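Local coordinates for protein inactive poly [ADP-ribose] polymerase RCD1 (PDB 5NGO) that is an inactive poly(ADP-ribose) polymerase of Arabidopsis, bound by the downy mildew effector HaRxL106, which thereby suppresses plant immunity, at residues Q47-I52 / N171-P176; M133-G138 / D155-P160; S36-A41 / V77-L82. One frame throughout, in Å; residues are numbered along the deposited sequence.

Contact 1. Residues Q47-I52 / N171-P176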
ATOM      1  N   GLN A  47     -10.874   3.901 -10.034  1.00 42.83           N
ATOM      2  CA  GLN A  47     -10.843   5.105 -10.880  1.00 46.90           C
ATOM      3  C   GLN A  47     -12.096   5.971 -10.756  1.00 48.68           C
ATOM      4  O   GLN A  47     -12.015   7.184 -10.951  1.00 50.35           O
ATOM      5  CB  GLN A  47     -10.550   4.749 -12.349  1.00 48.71           C
ATOM      6  CG  GLN A  47      -9.067   4.466 -12.567  1.00 50.56           C
ATOM      7  CD  GLN A  47      -8.738   3.869 -13.929  1.00 53.57           C
ATOM      8  OE1 GLN A  47      -9.583   3.264 -14.602  1.00 60.49           O
ATOM      9  NE2 GLN A  47      -7.468   3.998 -14.329  1.00 53.82           N
ATOM     10  N   LYS A  48     -13.232   5.369 -10.401  1.00 49.72           N
ATOM     11  CA  LYS A  48     -14.425   6.159 -10.076  1.00 50.15           C
ATOM     12  C   LYS A  48     -14.275   6.871  -8.742  1.00 49.63           C
ATOM     13  O   LYS A  48     -14.716   8.001  -8.613  1.00 50.96           O
ATOM     14  CB  LYS A  48     -15.692   5.315 -10.071  1.00 50.50           C
ATOM     15  CG  LYS A  48     -16.241   5.080 -11.454  1.00 51.71           C
ATOM     16  CD  LYS A  48     -16.813   6.324 -12.161  1.00 53.29           C
ATOM     17  CE  LYS A  48     -16.832   6.011 -13.637  1.00 54.97           C
ATOM     18  NZ  LYS A  48     -17.211   7.214 -14.432  1.00 58.76           N
ATOM     19  N   GLN A  49     -13.671   6.219  -7.757  1.00 48.37           N
ATOM     20  CA  GLN A  49     -13.384   6.882  -6.488  1.00 48.34           C
ATOM     21  C   GLN A  49     -12.384   8.034  -6.669  1.00 49.49           C
ATOM     22  O   GLN A  49     -12.472   9.039  -5.959  1.00 50.67           O
ATOM     23  CB  GLN A  49     -12.873   5.875  -5.440  1.00 46.82           C
ATOM     24  CG  GLN A  49     -12.636   6.456  -4.052  1.00 47.12           C
ATOM     25  CD  GLN A  49     -13.930   6.992  -3.443  1.00 49.42           C
ATOM     26  OE1 GLN A  49     -14.890   6.247  -3.233  1.00 51.70           O
ATOM     27  NE2 GLN A  49     -13.922   8.281  -3.105  1.00 48.49           N
ATOM     28  N   VAL A  50     -11.449   7.889  -7.617  1.00 49.58           N
ATOM     29  CA  VAL A  50     -10.501   8.955  -7.962  1.00 50.46           C
ATOM     30  C   VAL A  50     -11.268  10.181  -8.455  1.00 52.07           C
ATOM     31  O   VAL A  50     -11.023  11.284  -7.977  1.00 53.50           O
ATOM     32  CB  VAL A  50      -9.450   8.488  -9.019  1.00 47.95           C
ATOM     33  CG1 VAL A  50      -8.632   9.662  -9.557  1.00 48.20           C
ATOM     34  CG2 VAL A  50      -8.512   7.449  -8.424  1.00 45.64           C
ATOM     35  N   GLU A  51     -12.183   9.980  -9.401  1.00 55.33           N
ATOM     36  CA  GLU A  51     -13.057  11.056  -9.880  1.00 59.58           C
ATOM     37  C   GLU A  51     -13.846  11.730  -8.767  1.00 58.61           C
ATOM     38  O   GLU A  51     -13.916  12.942  -8.726  1.00 59.35           O
ATOM     39  CB  GLU A  51     -14.048  10.538 -10.910  1.00 63.27           C
ATOM     40  CG  GLU A  51     -13.457  10.344 -12.289  1.00 65.81           C
ATOM     41  CD  GLU A  51     -14.480   9.814 -13.256  1.00 68.93           C
ATOM     42  OE1 GLU A  51     -15.613  10.331 -13.299  1.00 74.26           O
ATOM     43  OE2 GLU A  51     -14.144   8.867 -13.965  1.00 69.79           O
ATOM     44  N   ILE A  52     -14.429  10.933  -7.876  1.00 56.07           N
ATOM     45  CA  ILE A  52     -15.210  11.457  -6.752  1.00 56.19           C
ATOM     46  C   ILE A  52     -14.344  12.291  -5.811  1.00 56.02           C
ATOM     47  O   ILE A  52     -14.733  13.399  -5.448  1.00 58.39           O
ATOM     48  CB  ILE A  52     -15.935  10.333  -5.972  1.00 54.85           C
ATOM     49  CG1 ILE A  52     -17.025   9.716  -6.854  1.00 56.98           C
ATOM     50  CG2 ILE A  52     -16.558  10.853  -4.674  1.00 54.87           C
ATOM     51  CD1 ILE A  52     -17.561   8.388  -6.339  1.00 57.16           C
ATOM     52  N   ASN A 171     -11.438  -0.605   0.542  1.00 44.19           N
ATOM     53  CA  ASN A 171     -11.842  -1.152  -0.754  1.00 44.74           C
ATOM     54  C   ASN A 171     -12.052  -0.117  -1.847  1.00 44.91           C
ATOM     55  O   ASN A 171     -12.013  -0.474  -3.026  1.00 47.95           O
ATOM     56  CB  ASN A 171     -13.089  -2.021  -0.597  1.00 45.89           C
ATOM     57  CG  ASN A 171     -12.786  -3.344   0.102  1.00 46.14           C
ATOM     58  OD1 ASN A 171     -11.701  -3.883  -0.035  1.00 45.16           O
ATOM     59  ND2 ASN A 171     -13.732  -3.855   0.880  1.00 48.01           N
ATOM     60  N   THR A 172     -12.248   1.142  -1.472  1.00 42.90           N
ATOM     61  CA  THR A 172     -12.409   2.237  -2.433  1.00 42.12           C
ATOM     62  C   THR A 172     -11.100   2.954  -2.769  1.00 40.80           C
ATOM     63  O   THR A 172     -10.932   3.413  -3.883  1.00 41.84           O
ATOM     64  CB  THR A 172     -13.403   3.288  -1.866  1.00 41.70           C
ATOM     65  OG1 THR A 172     -13.061   3.597  -0.513  1.00 39.94           O
ATOM     66  CG2 THR A 172     -14.813   2.775  -1.899  1.00 42.18           C
ATOM     67  N   HIS A 173     -10.186   3.040  -1.812  1.00 39.78           N
ATOM     68  CA  HIS A 173      -9.042   3.958  -1.887  1.00 39.60           C
ATOM     69  C   HIS A 173      -7.691   3.234  -2.099  1.00 39.50           C
ATOM     70  O   HIS A 173      -6.652   3.901  -2.099  1.00 41.49           O
ATOM     71  CB  HIS A 173      -9.010   4.796  -0.600  1.00 39.67           C
ATOM     72  CG  HIS A 173     -10.082   5.843  -0.525  1.00 40.42           C
ATOM     73  ND1 HIS A 173      -9.851   7.089  -1.028  1.00 42.40           N
ATOM     74  CD2 HIS A 173     -11.312   5.894   0.050  1.00 42.15           C
ATOM     75  CE1 HIS A 173     -10.910   7.859  -0.827  1.00 43.72           C
ATOM     76  NE2 HIS A 173     -11.802   7.155  -0.160  1.00 43.10           N
ATOM     77  N   ILE A 174      -7.694   1.906  -2.283  1.00 38.62           N
ATOM     78  CA  ILE A 174      -6.459   1.147  -2.527  1.00 37.55           C
ATOM     79  C   ILE A 174      -6.637   0.204  -3.712  1.00 37.54           C
ATOM     80  O   ILE A 174      -7.550  -0.603  -3.712  1.00 38.38           O
ATOM     81  CB  ILE A 174      -6.035   0.307  -1.293  1.00 37.49           C
ATOM     82  CG1 ILE A 174      -5.864   1.204  -0.074  1.00 37.49           C
ATOM     83  CG2 ILE A 174      -4.723  -0.455  -1.586  1.00 36.53           C
ATOM     84  CD1 ILE A 174      -5.655   0.461   1.224  1.00 38.32           C
ATOM     85  N   PHE A 175      -5.778   0.316  -4.715  1.00 38.06           N
ATOM     86  CA  PHE A 175      -5.743  -0.666  -5.787  1.00 37.98           C
ATOM     87  C   PHE A 175      -4.382  -1.392  -5.776  1.00 37.86           C
ATOM     88  O   PHE A 175      -3.375  -0.795  -6.139  1.00 35.83           O
ATOM     89  CB  PHE A 175      -5.986  -0.027  -7.152  1.00 38.32           C
ATOM     90  CG  PHE A 175      -5.860  -0.990  -8.286  1.00 37.93           C
ATOM     91  CD1 PHE A 175      -6.742  -2.045  -8.428  1.00 38.10           C
ATOM     92  CD2 PHE A 175      -4.825  -0.866  -9.200  1.00 39.47           C
ATOM     93  CE1 PHE A 175      -6.620  -2.948  -9.474  1.00 39.15           C
ATOM     94  CE2 PHE A 175      -4.689  -1.771 -10.258  1.00 39.58           C
ATOM     95  CZ  PHE A 175      -5.576  -2.809 -10.389  1.00 39.22           C
ATOM     96  N   PRO A 176      -4.356  -2.675  -5.361  1.00 39.16           N
ATOM     97  CA  PRO A 176      -3.150  -3.495  -5.479  1.00 38.58           C
ATOM     98  C   PRO A 176      -2.821  -3.790  -6.902  1.00 38.17           C
ATOM     99  O   PRO A 176      -3.638  -4.340  -7.581  1.00 39.86           O
ATOM    100  CB  PRO A 176      -3.505  -4.790  -4.724  1.00 40.00           C
ATOM    101  CG  PRO A 176      -4.864  -4.612  -4.188  1.00 41.00           C
ATOM    102  CD  PRO A 176      -5.498  -3.451  -4.855  1.00 39.84           C
TER

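Contact 2. Residues M133-G138 / D155-P160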
ATOM      1  N   MET A 133      -4.606  14.865   3.025  1.00 61.68           N
ATOM      2  CA  MET A 133      -3.913  14.050   4.013  1.00 61.12           C
ATOM      3  C   MET A 133      -3.973  14.653   5.409  1.00 62.41           C
ATOM      4  O   MET A 133      -3.691  15.832   5.582  1.00 63.73           O
ATOM      5  CB  MET A 133      -2.446  13.861   3.604  1.00 61.50           C
ATOM      6  CG  MET A 133      -2.290  13.160   2.282  1.00 59.73           C
ATOM      7  SD  MET A 133      -0.608  12.785   1.850  1.00 61.72           S
ATOM      8  CE  MET A 133      -0.196  11.562   2.990  1.00 59.95           C
ATOM      9  N   GLU A 134      -4.344  13.832   6.392  1.00 62.35           N
ATOM     10  CA  GLU A 134      -4.275  14.218   7.798  1.00 66.02           C
ATOM     11  C   GLU A 134      -2.886  13.865   8.342  1.00 67.83           C
ATOM     12  O   GLU A 134      -2.442  12.720   8.251  1.00 69.37           O
ATOM     13  CB  GLU A 134      -5.333  13.462   8.598  1.00 65.95           C
ATOM     14  CG  GLU A 134      -5.472  13.898  10.038  1.00 69.18           C
ATOM     15  CD  GLU A 134      -6.532  13.130  10.819  1.00 69.89           C
ATOM     16  OE1 GLU A 134      -6.483  13.163  12.068  1.00 74.58           O
ATOM     17  OE2 GLU A 134      -7.401  12.464  10.210  1.00 67.10           O
ATOM     18  N   LEU A 135      -2.205  14.859   8.914  1.00 70.38           N
ATOM     19  CA  LEU A 135      -0.988  14.625   9.694  1.00 70.82           C
ATOM     20  C   LEU A 135      -1.423  13.978  11.008  1.00 71.76           C
ATOM     21  O   LEU A 135      -2.195  14.599  11.751  1.00 76.00           O
ATOM     22  CB  LEU A 135      -0.240  15.942   9.954  1.00 73.12           C
ATOM     23  CG  LEU A 135       1.093  15.971  10.740  1.00 74.95           C
ATOM     24  CD1 LEU A 135       1.972  14.759  10.416  1.00 72.41           C
ATOM     25  CD2 LEU A 135       1.828  17.312  10.571  1.00 77.65           C
ATOM     26  N   LEU A 136      -0.983  12.751  11.265  1.00 71.47           N
ATOM     27  CA  LEU A 136      -1.450  12.010  12.427  1.00 71.78           C
ATOM     28  C   LEU A 136      -0.710  12.354  13.718  1.00 75.53           C
ATOM     29  O   LEU A 136       0.523  12.305  13.782  1.00 79.92           O
ATOM     30  CB  LEU A 136      -1.372  10.500  12.188  1.00 69.56           C
ATOM     31  CG  LEU A 136      -2.540   9.718  11.560  1.00 67.62           C
ATOM     32  CD1 LEU A 136      -3.503  10.526  10.710  1.00 68.85           C
ATOM     33  CD2 LEU A 136      -2.052   8.509  10.775  1.00 64.70           C
ATOM     34  N   ARG A 137      -1.520  12.611  14.736  1.00 78.58           N
ATOM     35  CA  ARG A 137      -1.064  13.114  16.029  1.00 81.79           C
ATOM     36  C   ARG A 137      -0.724  11.995  17.029  1.00 81.24           C
ATOM     37  O   ARG A 137      -0.433  12.290  18.193  1.00 83.37           O
ATOM     38  CB  ARG A 137      -2.125  14.040  16.657  1.00 85.17           C
ATOM     39  CG  ARG A 137      -2.708  15.144  15.771  1.00 87.60           C
ATOM     40  CD  ARG A 137      -2.076  16.536  15.892  1.00 92.75           C
ATOM     41  NE  ARG A 137      -2.006  16.996  17.285  1.00 98.19           N
ATOM     42  CZ  ARG A 137      -1.008  17.691  17.845  1.00102.97           C
ATOM     43  NH1 ARG A 137       0.086  18.043  17.162  1.00103.44           N
ATOM     44  NH2 ARG A 137      -1.098  18.039  19.135  1.00108.16           N
ATOM     45  N   GLY A 138      -0.768  10.725  16.625  1.00 77.79           N
ATOM     46  CA  GLY A 138      -0.340   9.626  17.499  1.00 78.76           C
ATOM     47  C   GLY A 138      -1.387   9.005  18.408  1.00 79.82           C
ATOM     48  O   GLY A 138      -1.058   8.343  19.384  1.00 79.89           O
ATOM     49  N   ASP A 155       2.176  10.094   8.502  1.00 56.03           N
ATOM     50  CA  ASP A 155       3.035  10.392   9.672  1.00 58.88           C
ATOM     51  C   ASP A 155       3.869  11.684   9.559  1.00 62.00           C
ATOM     52  O   ASP A 155       4.166  12.314  10.565  1.00 65.39           O
ATOM     53  CB  ASP A 155       3.929   9.198  10.032  1.00 58.33           C
ATOM     54  CG  ASP A 155       4.927   8.817   8.937  1.00 57.31           C
ATOM     55  OD1 ASP A 155       4.895   9.359   7.807  1.00 57.02           O
ATOM     56  OD2 ASP A 155       5.751   7.920   9.215  1.00 55.98           O
ATOM     57  N   ASP A 156       4.253  12.048   8.344  1.00 64.15           N
ATOM     58  CA  ASP A 156       5.038  13.255   8.071  1.00 69.43           C
ATOM     59  C   ASP A 156       4.603  13.788   6.713  1.00 72.70           C
ATOM     60  O   ASP A 156       4.569  13.046   5.742  1.00 74.29           O
ATOM     61  CB  ASP A 156       6.530  12.891   8.036  1.00 70.08           C
ATOM     62  CG  ASP A 156       7.439  14.102   7.976  1.00 72.73           C
ATOM     63  OD1 ASP A 156       7.733  14.661   9.045  1.00 75.04           O
ATOM     64  OD2 ASP A 156       7.892  14.472   6.868  1.00 73.14           O
ATOM     65  N   ILE A 157       4.250  15.066   6.641  1.00 79.60           N
ATOM     66  CA  ILE A 157       3.715  15.665   5.394  1.00 81.98           C
ATOM     67  C   ILE A 157       4.785  15.840   4.312  1.00 83.46           C
ATOM     68  O   ILE A 157       4.506  15.640   3.126  1.00 80.60           O
ATOM     69  CB  ILE A 157       3.011  17.028   5.696  1.00 85.62           C
ATOM     70  CG1 ILE A 157       4.072  18.070   6.141  1.00 89.20           C
ATOM     71  CG2 ILE A 157       1.868  16.785   6.666  1.00 85.65           C
ATOM     72  CD1 ILE A 157       3.697  19.001   7.287  1.00 94.48           C
ATOM     73  N   GLU A 158       6.004  16.168   4.725  1.00 89.52           N
ATOM     74  CA  GLU A 158       7.081  16.564   3.830  1.00 92.51           C
ATOM     75  C   GLU A 158       7.831  15.351   3.288  1.00 89.54           C
ATOM     76  O   GLU A 158       8.013  15.225   2.068  1.00 90.71           O
ATOM     77  CB  GLU A 158       8.032  17.501   4.562  1.00 98.56           C
ATOM     78  CG  GLU A 158       8.979  18.248   3.619  1.00103.51           C
ATOM     79  CD  GLU A 158      10.439  18.254   4.054  1.00107.30           C
ATOM     80  OE1 GLU A 158      10.760  17.999   5.240  1.00110.70           O
ATOM     81  OE2 GLU A 158      11.298  18.535   3.185  1.00108.64           O
ATOM     82  N   SER A 159       8.269  14.469   4.199  1.00 85.90           N
ATOM     83  CA  SER A 159       8.874  13.174   3.857  1.00 81.82           C
ATOM     84  C   SER A 159       8.039  12.025   4.440  1.00 76.22           C
ATOM     85  O   SER A 159       8.413  11.460   5.488  1.00 72.61           O
ATOM     86  CB  SER A 159      10.316  13.101   4.368  1.00 82.68           C
ATOM     87  OG  SER A 159      11.169  13.874   3.549  1.00 86.86           O
ATOM     88  N   PRO A 160       6.925  11.670   3.777  1.00 70.64           N
ATOM     89  CA  PRO A 160       6.110  10.554   4.284  1.00 67.05           C
ATOM     90  C   PRO A 160       6.875   9.245   4.364  1.00 64.62           C
ATOM     91  O   PRO A 160       7.647   8.923   3.454  1.00 61.51           O
ATOM     92  CB  PRO A 160       4.955  10.424   3.259  1.00 64.58           C
ATOM     93  CG  PRO A 160       4.905  11.784   2.613  1.00 67.85           C
ATOM     94  CD  PRO A 160       6.332  12.288   2.582  1.00 69.09           C
TER

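Contact 3. Residues S36-A41 / V77-L82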
ATOM      1  N   SER A  36      -6.650  -9.689 -14.809  1.00 42.20           N
ATOM      2  CA  SER A  36      -7.852 -10.507 -14.843  1.00 44.66           C
ATOM      3  C   SER A  36      -9.086  -9.636 -14.969  1.00 45.63           C
ATOM      4  O   SER A  36      -9.001  -8.427 -14.824  1.00 42.97           O
ATOM      5  CB  SER A  36      -7.987 -11.336 -13.560  1.00 43.96           C
ATOM      6  OG  SER A  36      -8.226 -10.547 -12.417  1.00 41.97           O
ATOM      7  N   GLU A  37     -10.235 -10.253 -15.203  1.00 48.94           N
ATOM      8  CA  GLU A  37     -11.479  -9.509 -15.330  1.00 50.48           C
ATOM      9  C   GLU A  37     -11.870  -8.820 -14.024  1.00 48.30           C
ATOM     10  O   GLU A  37     -12.398  -7.706 -14.044  1.00 48.90           O
ATOM     11  CB  GLU A  37     -12.637 -10.381 -15.775  1.00 53.77           C
ATOM     12  CG  GLU A  37     -12.442 -11.129 -17.060  1.00 58.08           C
ATOM     13  CD  GLU A  37     -13.694 -11.820 -17.527  1.00 63.05           C
ATOM     14  OE1 GLU A  37     -14.659 -12.031 -16.722  1.00 65.60           O
ATOM     15  OE2 GLU A  37     -13.697 -12.148 -18.737  1.00 66.10           O
ATOM     16  N   ILE A  38     -11.589  -9.476 -12.895  1.00 47.04           N
ATOM     17  CA  ILE A  38     -11.878  -8.911 -11.585  1.00 46.74           C
ATOM     18  C   ILE A  38     -10.952  -7.742 -11.279  1.00 45.80           C
ATOM     19  O   ILE A  38     -11.412  -6.719 -10.789  1.00 46.18           O
ATOM     20  CB  ILE A  38     -11.820  -9.975 -10.459  1.00 46.91           C
ATOM     21  CG1 ILE A  38     -12.959 -10.984 -10.646  1.00 49.67           C
ATOM     22  CG2 ILE A  38     -11.959  -9.324  -9.077  1.00 45.62           C
ATOM     23  CD1 ILE A  38     -12.859 -12.188  -9.736  1.00 52.07           C
ATOM     24  N   ALA A  39      -9.658  -7.892 -11.565  1.00 44.64           N
ATOM     25  CA  ALA A  39      -8.709  -6.786 -11.398  1.00 43.00           C
ATOM     26  C   ALA A  39      -9.097  -5.574 -12.236  1.00 43.44           C
ATOM     27  O   ALA A  39      -9.018  -4.470 -11.768  1.00 40.75           O
ATOM     28  CB  ALA A  39      -7.288  -7.235 -11.707  1.00 41.58           C
ATOM     29  N   GLU A  40      -9.535  -5.787 -13.459  1.00 48.46           N
ATOM     30  CA  GLU A  40     -10.051  -4.699 -14.319  1.00 51.58           C
ATOM     31  C   GLU A  40     -11.288  -4.027 -13.724  1.00 51.78           C
ATOM     32  O   GLU A  40     -11.351  -2.792 -13.699  1.00 54.23           O
ATOM     33  CB  GLU A  40     -10.342  -5.195 -15.732  1.00 54.30           C
ATOM     34  CG  GLU A  40      -9.061  -5.517 -16.492  1.00 57.59           C
ATOM     35  CD  GLU A  40      -9.262  -6.272 -17.802  1.00 61.18           C
ATOM     36  OE1 GLU A  40     -10.427  -6.448 -18.259  1.00 61.84           O
ATOM     37  OE2 GLU A  40      -8.216  -6.651 -18.383  1.00 63.93           O
ATOM     38  N   ALA A  41     -12.241  -4.824 -13.234  1.00 49.76           N
ATOM     39  CA  ALA A  41     -13.428  -4.266 -12.591  1.00 50.52           C
ATOM     40  C   ALA A  41     -13.063  -3.500 -11.317  1.00 50.10           C
ATOM     41  O   ALA A  41     -13.627  -2.435 -11.048  1.00 52.20           O
ATOM     42  CB  ALA A  41     -14.452  -5.351 -12.289  1.00 50.93           C
ATOM     43  N   VAL A  77      -6.845 -11.581  -2.775  1.00 74.90           N
ATOM     44  CA  VAL A  77      -6.904 -10.103  -2.679  1.00 74.95           C
ATOM     45  C   VAL A  77      -7.804  -9.328  -3.628  1.00 73.11           C
ATOM     46  O   VAL A  77      -8.368  -8.408  -3.217  1.00 71.80           O
ATOM     47  CB  VAL A  77      -5.482  -9.493  -2.694  1.00 75.29           C
ATOM     48  CG1 VAL A  77      -4.951  -9.340  -4.117  1.00 74.90           C
ATOM     49  CG2 VAL A  77      -5.449  -8.163  -1.952  1.00 75.49           C
ATOM     50  N   MET A  78      -7.974  -9.792  -4.869  1.00 70.88           N
ATOM     51  CA  MET A  78      -8.782  -9.077  -5.864  1.00 71.00           C
ATOM     52  C   MET A  78     -10.284  -9.239  -5.702  1.00 74.16           C
ATOM     53  O   MET A  78     -11.008  -8.262  -5.818  1.00 73.87           O
ATOM     54  CB  MET A  78      -8.355  -9.449  -7.291  1.00 69.58           C
ATOM     55  CG  MET A  78      -6.971  -8.845  -7.653  1.00 65.97           C
ATOM     56  SD  MET A  78      -7.198  -7.073  -8.096  1.00 66.08           S
ATOM     57  CE  MET A  78      -5.829  -6.309  -7.231  1.00 66.15           C
ATOM     58  N   MET A  79     -10.754 -10.454  -5.466  1.00 78.19           N
ATOM     59  CA  MET A  79     -12.204 -10.741  -5.481  1.00 84.37           C
ATOM     60  C   MET A  79     -12.920 -10.324  -4.185  1.00 84.14           C
ATOM     61  O   MET A  79     -13.986  -9.710  -4.248  1.00 81.69           O
ATOM     62  CB  MET A  79     -12.437 -12.230  -5.758  1.00 89.30           C
ATOM     63  CG  MET A  79     -13.858 -12.572  -6.198  1.00 92.34           C
ATOM     64  SD  MET A  79     -13.991 -14.037  -7.230  1.00 99.71           S
ATOM     65  CE  MET A  79     -12.841 -15.211  -6.495  1.00 98.35           C
ATOM     66  N   GLN A  80     -12.331 -10.645  -3.040  1.00 84.54           N
ATOM     67  CA  GLN A  80     -12.957 -10.397  -1.744  1.00 87.28           C
ATOM     68  C   GLN A  80     -12.476  -9.117  -1.035  1.00 84.70           C
ATOM     69  O   GLN A  80     -13.028  -8.734  -0.015  1.00 86.29           O
ATOM     70  CB  GLN A  80     -12.783 -11.621  -0.840  1.00 91.51           C
ATOM     71  CG  GLN A  80     -13.334 -12.904  -1.441  1.00 94.93           C
ATOM     72  CD  GLN A  80     -12.468 -14.089  -1.106  1.00 96.70           C
ATOM     73  OE1 GLN A  80     -12.190 -14.946  -1.955  1.00 96.97           O
ATOM     74  NE2 GLN A  80     -12.058 -14.181   0.157  1.00 95.89           N
ATOM     75  N   GLY A  81     -11.462  -8.457  -1.587  1.00 84.28           N
ATOM     76  CA  GLY A  81     -10.911  -7.219  -1.036  1.00 80.39           C
ATOM     77  C   GLY A  81      -9.677  -7.319  -0.139  1.00 79.53           C
ATOM     78  O   GLY A  81      -9.028  -8.372  -0.036  1.00 79.13           O
ATOM     79  N   LEU A  82      -9.320  -6.176   0.439  1.00 75.97           N
ATOM     80  CA  LEU A  82      -8.197  -6.083   1.375  1.00 76.26           C
ATOM     81  C   LEU A  82      -8.581  -6.543   2.783  1.00 77.07           C
ATOM     82  O   LEU A  82      -7.689  -6.737   3.636  1.00 73.77           O
ATOM     83  CB  LEU A  82      -7.659  -4.649   1.479  1.00 76.84           C
ATOM     84  CG  LEU A  82      -6.705  -4.107   0.443  1.00 77.76           C
ATOM     85  CD1 LEU A  82      -5.535  -5.048   0.188  1.00 78.09           C
ATOM     86  CD2 LEU A  82      -7.463  -3.839  -0.851  1.00 79.84           C
TER

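Contact 1. Residues Q47-I52 / N171-P176
Gln49, in the middle of helix 37-57, faces the turn that leads into strand 174-182, where Thr172 is the nearest residue, the two CA atoms standing 6.2 Å apart. Gln49 holds this side of the contact alone, meeting Thr172 and His173 together. Its CG swings anti to the backbone N (chi1 -176°), which carries the chain across to the turn, and a bend at the next bond sends the amide out past the rim of the imidazole, on the side of His173 NE2. CG sits over one face of the His173 ring, 4.0 Å from the centroid and 13° off the ring normal, a CH-pi contact. The amide follows at a 30° tilt to the ring plane. Its NE2 passes 3.8 Å from His173 NE2 without bonding to it; the amide nitrogen is instead hydrogen-bonded to Thr53 OG1, one helical turn on. At the other end of the amide, Gln49 OE1 lies 3.6 Å from Thr172 CB, while Gln49 CG also leans on the carbonyl of this threonine, 3.5 Å from Thr172 O. Thr172 OG1 is hydrogen-bonded to Asn169 O within the turn, and His173 ND1 makes a weak bond to Ile129 O of the neighbouring strand. Packing of a long helix across the strands of a mixed sheet is part of the ADP-ribosyltransferase-type fold of PARP catalytic domains; here helix 37-57, linking strands 28-33 and 62-68, lies against the start of strand 174-182.

Contact 2. Residues M133-G138 / D155-P160
The edge strand of the sheet, residues 134-135, meets the loop of a beta hairpin here, with Leu135 reaching over to Asp155 and Ile157. Its CG stands anti to the backbone N (chi1 -179°), and the two methyls then divide the work. Leu135 CD1 drops onto the carbonyl of Asp155, 3.3 Å from Asp155 O, an apolar methyl resting on a peptide oxygen. The other branch turns to the isoleucine: Leu135 CD2 is 3.9 Å from Ile157 CG2, and the same leucine methyl also meets Ile157 CD1 at 4.1 Å. The two side chains, both exposed at the surface, lie at a slant to one another, and Ile157 CG2 also touches the root of the leucine, 4.0 Å from Leu135 CB. Strand 134-135 runs parallel to strand 153-154, with Glu134 and Leu136 both bonded through the backbone to Val154, and the loop then turns back into the antiparallel strand 162-165. An Asx motif shapes that turn: Asp156 OD2 accepts from Ser159 N at 2.7 Å, the N-H arriving nearly in line with the C-O bond, and takes a second, weak bond from Glu158 N. The CB of Asp155 points away from strand 134-135, and its carboxylate is bound elsewhere: OD1 accepts from Lys161 N, just before strand 162-165, and OD2 from Asn162 ND2, in the first residue of that strand.

Contact 3. Residues S36-A41 / V77-L82
The first turn of helix 37-57 packs against the short, weakly bonded helix 77-80, with Ile38 and Ala39 set against Met78 and Met79. The nearest CA atoms are those of Ala39 and Met78, 6.0 Å apart. Ile38 divides its two branches between Met78 and Met79. Its CG2 branch, anti to the backbone N, rests beside the Met78 carbonyl, 3.6 Å from Met78 O, and its long branch runs out to Met79, where Ile38 CD1 comes within 3.3 Å of Met79 SD, a tight approach for a methyl and a thioether. Met78 reaches back the other way: bent at chi2 (-79°), its chain brings the sulfur to the small alanine, with Met78 SD 3.6 Å from Ala39 CB. The thioether continues towards Phe175 and Pro176 of strand 174-182, so this methionine links both helices to the sheet. Ser36 is the N-cap of the longer helix; its OG accepts from Ala39 N at 3.1 Å with an angle of 168°, fixing the turn that presents Ile38 and Ala39. Gly81, with positive phi, is the first residue after helix 77-80 to leave helical backbone angles. Dispersion between methyls, thioethers and a peptide carbonyl carries the direct contact. Directional grip comes from just outside it: Arg42 NE, further along the longer helix, is hydrogen-bonded to Met78 O, so the carbonyl that Ile38 leans on also has a polar partner.

Contacts 1 and 3 share helix 37-57, whose opening turn packs on helix 77-80 and whose middle packs on the turn before strand 174-182. Their centres lie about 13 Å apart and they touch: Phe175 CE1 is 3.7 Å from Ala39 O, and Asn171 OD1 makes a weak hydrogen bond with Leu82 N, joining segment 171-176 to 77-82. Contact 2 stands apart at the far edge of the same sheet that contact 1 reaches, its centre about 21 Å from that of contact 1. From contact 3 it is about 30 Å between centres and about 17 Å between nearest atoms, the two lying on opposite sides of the chain's centre.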